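Local coordinates for 3-hydroxyacyl-CoA dehydrogenase (PDB 4XGN), which probably catalyses the NAD-dependent oxidation of 3-hydroxyacyl-CoA to 3-oxoacyl-CoA, as a short-chain dehydrogenase with a Rossmann-type fold, at residues A[129-134]-A[146-151]. Sequence-based numbering, arbitrary orientation.
Sequences VAAAAM and GVIVST. With NAD (nicotinamide-adenine-dinucleotide), chain I.
Met134, near the C-terminal end of helix 109-135, lays its thioether along the start of strand 146-151 and makes the tight part of this contact. With CG beside the backbone N (chi1 -65°) and the chain extended beyond it, the side chain runs over Gly146 to the backbone of Val147. SD lies 4.0 Å from Gly146 CA, and CE ends 3.6 Å from Val147 O. Gly146 has no side chain, which lets the helix come close here: the CA atoms of Met134 and Gly146 are 5.9 Å apart. The same sulfur meets the flank of Ile148, 4.1 Å from its CG1, the two side chains crossing at a slant.

Ile148 points at the helix and, with CG1 anti to its carbonyl carbon and CD1 extended beyond it (chi2 173°), reaches Ala131 CB, again at 4.1 Å. Helix and strand are farther apart here, 8.0 Å between the CA atoms of Ala131 and Ile148, and the isoleucine spans the gap to a single methyl. Ile127 of the same helix and Ile189 of strand 189-196 also touch Ile148. The partly exposed Val129, Ala132 and Ala133 lie too far from the strand to touch it; Val129 and Ala133 rest on helix 69-82, and Ala132 packs on Pro106 of a second subunit.

Helix and strand run nearly antiparallel (168°), as expected of the connecting helix in a beta-alpha-beta crossover of a Rossmann-type fold, here between strands 85-90 and 146-151. At the strand's far end Thr151 CG2 makes a van der Waals contact with O4D of NAD (3.4 Å), while Thr151 O accepts a hydrogen bond from Lys170 NZ, which also bonds NAD. The buried helix-strand contact itself relies on apolar side chains and one methyl against a backbone carbonyl, held by dispersion and shape.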
ATOM      1  N   VAL A 129      -7.637   6.096 -26.278  1.00 12.99           N
ATOM      2  CA  VAL A 129      -8.121   5.862 -27.612  1.00 13.70           C
ATOM      3  C   VAL A 129      -8.919   4.550 -27.683  1.00 13.80           C
ATOM      4  O   VAL A 129     -10.044   4.488 -28.270  1.00 14.39           O
ATOM      5  CB  VAL A 129      -6.971   5.921 -28.651  1.00 13.73           C
ATOM      6  CG1 VAL A 129      -7.511   5.657 -30.054  1.00 14.34           C
ATOM      7  CG2 VAL A 129      -6.283   7.293 -28.639  1.00 13.74           C
ATOM      8  N   ALA A 130      -8.345   3.487 -27.111  1.00 13.39           N
ATOM      9  CA  ALA A 130      -9.065   2.224 -27.007  1.00 13.53           C
ATOM     10  C   ALA A 130     -10.366   2.321 -26.194  1.00 13.77           C
ATOM     11  O   ALA A 130     -11.371   1.731 -26.582  1.00 14.08           O
ATOM     12  CB  ALA A 130      -8.173   1.132 -26.454  1.00 13.24           C
ATOM     13  N   ALA A 131     -10.354   3.081 -25.095  1.00 13.43           N
ATOM     14  CA  ALA A 131     -11.546   3.253 -24.285  1.00 13.94           C
ATOM     15  C   ALA A 131     -12.658   3.978 -25.046  1.00 14.75           C
ATOM     16  O   ALA A 131     -13.827   3.621 -24.931  1.00 14.90           O
ATOM     17  CB  ALA A 131     -11.197   4.003 -22.995  1.00 13.60           C
ATOM     18  N   ALA A 132     -12.286   4.993 -25.806  1.00 15.16           N
ATOM     19  CA  ALA A 132     -13.274   5.721 -26.585  1.00 16.20           C
ATOM     20  C   ALA A 132     -13.942   4.742 -27.583  1.00 16.88           C
ATOM     21  O   ALA A 132     -15.152   4.805 -27.783  1.00 18.02           O
ATOM     22  CB  ALA A 132     -12.637   6.860 -27.318  1.00 16.24           C
ATOM     23  N   ALA A 133     -13.160   3.836 -28.164  1.00 17.05           N
ATOM     24  CA  ALA A 133     -13.713   2.867 -29.121  1.00 17.73           C
ATOM     25  C   ALA A 133     -14.569   1.818 -28.425  1.00 18.05           C
ATOM     26  O   ALA A 133     -15.648   1.437 -28.927  1.00 18.20           O
ATOM     27  CB  ALA A 133     -12.599   2.214 -29.932  1.00 17.83           C
ATOM     28  N   MET A 134     -14.109   1.320 -27.277  1.00 17.89           N
ATOM     29  CA  MET A 134     -14.905   0.335 -26.523  1.00 18.14           C
ATOM     30  C   MET A 134     -16.208   0.917 -26.005  1.00 18.16           C
ATOM     31  O   MET A 134     -17.198   0.218 -25.958  1.00 18.50           O
ATOM     32  CB  MET A 134     -14.134  -0.238 -25.358  1.00 18.56           C
ATOM     33  CG  MET A 134     -12.913  -1.076 -25.677  1.00 19.55           C
ATOM     34  SD  MET A 134     -11.964  -1.235 -24.101  1.00 21.32           S
ATOM     35  CE  MET A 134     -10.785  -2.452 -24.689  1.00 21.45           C
ATOM     36  N   GLY A 146     -15.770  -3.636 -22.507  1.00 15.78           N
ATOM     37  CA  GLY A 146     -14.412  -4.096 -22.683  1.00 15.25           C
ATOM     38  C   GLY A 146     -13.613  -4.018 -21.401  1.00 14.53           C
ATOM     39  O   GLY A 146     -14.153  -3.654 -20.385  1.00 14.42           O
ATOM     40  N   VAL A 147     -12.357  -4.443 -21.458  1.00 14.06           N
ATOM     41  CA  VAL A 147     -11.506  -4.531 -20.306  1.00 13.50           C
ATOM     42  C   VAL A 147     -10.134  -4.100 -20.739  1.00 13.14           C
ATOM     43  O   VAL A 147      -9.707  -4.417 -21.852  1.00 13.22           O
ATOM     44  CB  VAL A 147     -11.423  -5.979 -19.815  1.00 13.60           C
ATOM     45  CG1 VAL A 147     -10.451  -6.122 -18.640  1.00 13.34           C
ATOM     46  CG2 VAL A 147     -12.813  -6.480 -19.463  1.00 13.83           C
ATOM     47  N   ILE A 148      -9.471  -3.321 -19.893  1.00 12.74           N
ATOM     48  CA  ILE A 148      -8.154  -2.769 -20.178  1.00 12.63           C
ATOM     49  C   ILE A 148      -7.202  -3.323 -19.134  1.00 12.03           C
ATOM     50  O   ILE A 148      -7.482  -3.200 -17.950  1.00 12.06           O
ATOM     51  CB  ILE A 148      -8.194  -1.235 -20.108  1.00 12.61           C
ATOM     52  CG1 ILE A 148      -9.019  -0.742 -21.271  1.00 13.34           C
ATOM     53  CG2 ILE A 148      -6.779  -0.631 -20.070  1.00 12.38           C
ATOM     54  CD1 ILE A 148      -9.358   0.710 -21.377  1.00 13.45           C
ATOM     55  N   VAL A 149      -6.094  -3.889 -19.580  1.00 11.90           N
ATOM     56  CA  VAL A 149      -5.055  -4.410 -18.701  1.00 11.79           C
ATOM     57  C   VAL A 149      -3.736  -3.715 -19.028  1.00 11.66           C
ATOM     58  O   VAL A 149      -3.323  -3.673 -20.172  1.00 11.83           O
ATOM     59  CB  VAL A 149      -4.862  -5.913 -18.876  1.00 12.14           C
ATOM     60  CG1 VAL A 149      -3.792  -6.432 -17.925  1.00 12.07           C
ATOM     61  CG2 VAL A 149      -6.178  -6.654 -18.606  1.00 12.43           C
ATOM     62  N   SER A 150      -3.100  -3.129 -18.028  1.00 11.31           N
ATOM     63  CA  SER A 150      -1.787  -2.499 -18.198  1.00 11.14           C
ATOM     64  C   SER A 150      -0.731  -3.206 -17.372  1.00 10.93           C
ATOM     65  O   SER A 150      -1.045  -3.978 -16.449  1.00 11.06           O
ATOM     66  CB  SER A 150      -1.867  -1.050 -17.856  1.00 11.02           C
ATOM     67  OG  SER A 150      -2.819  -0.359 -18.646  1.00 11.28           O
ATOM     68  N   THR A 151       0.531  -2.971 -17.754  1.00 10.53           N
ATOM     69  CA  THR A 151       1.649  -3.626 -17.102  1.00 10.32           C
ATOM     70  C   THR A 151       2.449  -2.592 -16.346  1.00 10.00           C
ATOM     71  O   THR A 151       3.037  -1.671 -16.930  1.00  9.68           O
ATOM     72  CB  THR A 151       2.556  -4.370 -18.104  1.00 10.59           C
ATOM     73  OG1 THR A 151       1.753  -5.172 -19.010  1.00 11.08           O
ATOM     74  CG2 THR A 151       3.547  -5.231 -17.353  1.00 10.62           C
TER
HETATM   75  PA  NAD I 300      10.230  -6.967 -24.353  1.00 13.16           P
HETATM   76  O1A NAD I 300      11.372  -6.037 -24.554  1.00 13.48           O
HETATM   77  O2A NAD I 300      10.431  -8.404 -24.722  1.00 13.99           O
HETATM   78  O5B NAD I 300       8.915  -6.432 -25.099  1.00 13.10           O
HETATM   79  C5B NAD I 300       8.576  -5.062 -25.097  1.00 12.72           C
HETATM   80  C4B NAD I 300       7.958  -4.701 -26.459  1.00 12.82           C
HETATM   81  O4B NAD I 300       7.703  -3.397 -26.329  1.00 12.80           O
HETATM   82  C3B NAD I 300       8.989  -4.832 -27.609  1.00 13.17           C
HETATM   83  O3B NAD I 300       8.602  -5.695 -28.627  1.00 13.23           O
HETATM   84  C2B NAD I 300       9.134  -3.347 -27.987  1.00 13.10           C
HETATM   85  O2B NAD I 300       9.600  -3.208 -29.379  1.00 13.51           O
HETATM   86  C1B NAD I 300       7.976  -2.768 -27.681  1.00 12.81           C
HETATM   87  N9A NAD I 300       8.090  -1.357 -27.479  1.00 12.49           N
HETATM   88  C8A NAD I 300       9.058  -0.642 -26.822  1.00 12.52           C
HETATM   89  N7A NAD I 300       8.802   0.701 -26.940  1.00 12.14           N
HETATM   90  C5A NAD I 300       7.675   0.767 -27.637  1.00 12.29           C
HETATM   91  C6A NAD I 300       6.938   1.850 -28.040  1.00 12.24           C
HETATM   92  N6A NAD I 300       7.222   3.238 -27.870  1.00 12.13           N
HETATM   93  N1A NAD I 300       5.812   1.645 -28.740  1.00 12.40           N
HETATM   94  C2A NAD I 300       5.388   0.384 -29.060  1.00 12.62           C
HETATM   95  N3A NAD I 300       6.106  -0.702 -28.645  1.00 12.60           N
HETATM   96  C4A NAD I 300       7.246  -0.468 -27.961  1.00 12.38           C
HETATM   97  O3  NAD I 300      10.016  -6.837 -22.766  1.00 12.94           O
HETATM   98  PN  NAD I 300       8.807  -7.523 -21.916  1.00 13.10           P
HETATM   99  O1N NAD I 300       9.475  -8.237 -20.788  1.00 12.94           O
HETATM  100  O2N NAD I 300       7.843  -8.378 -22.724  1.00 13.35           O
HETATM  101  O5D NAD I 300       8.030  -6.230 -21.326  1.00 12.82           O
HETATM  102  C5D NAD I 300       6.609  -6.115 -21.352  1.00 12.65           C
HETATM  103  C4D NAD I 300       6.089  -5.229 -20.286  1.00 12.31           C
HETATM  104  O4D NAD I 300       6.339  -5.881 -19.111  1.00 12.52           O
HETATM  105  C3D NAD I 300       6.848  -3.880 -20.209  1.00 12.36           C
HETATM  106  O3D NAD I 300       6.015  -2.856 -19.874  1.00 12.37           O
HETATM  107  C2D NAD I 300       7.856  -4.210 -19.072  1.00 12.26           C
HETATM  108  O2D NAD I 300       8.413  -2.954 -18.469  1.00 11.95           O
HETATM  109  C1D NAD I 300       7.140  -4.900 -18.210  1.00 12.11           C
HETATM  110  N1N NAD I 300       7.822  -5.751 -17.241  1.00 12.18           N
HETATM  111  C2N NAD I 300       8.729  -6.723 -17.593  1.00 12.54           C
HETATM  112  C3N NAD I 300       9.362  -7.518 -16.646  1.00 12.79           C
HETATM  113  C7N NAD I 300      10.393  -8.551 -16.988  1.00 13.35           C
HETATM  114  O7N NAD I 300      11.063  -9.027 -16.102  1.00 13.64           O
HETATM  115  N7N NAD I 300      10.553  -8.997 -18.326  1.00 13.60           N
HETATM  116  C4N NAD I 300       9.030  -7.321 -15.288  1.00 12.57           C
HETATM  117  C5N NAD I 300       8.097  -6.378 -14.937  1.00 12.26           C
HETATM  118  C6N NAD I 300       7.491  -5.603 -15.902  1.00 11.98           C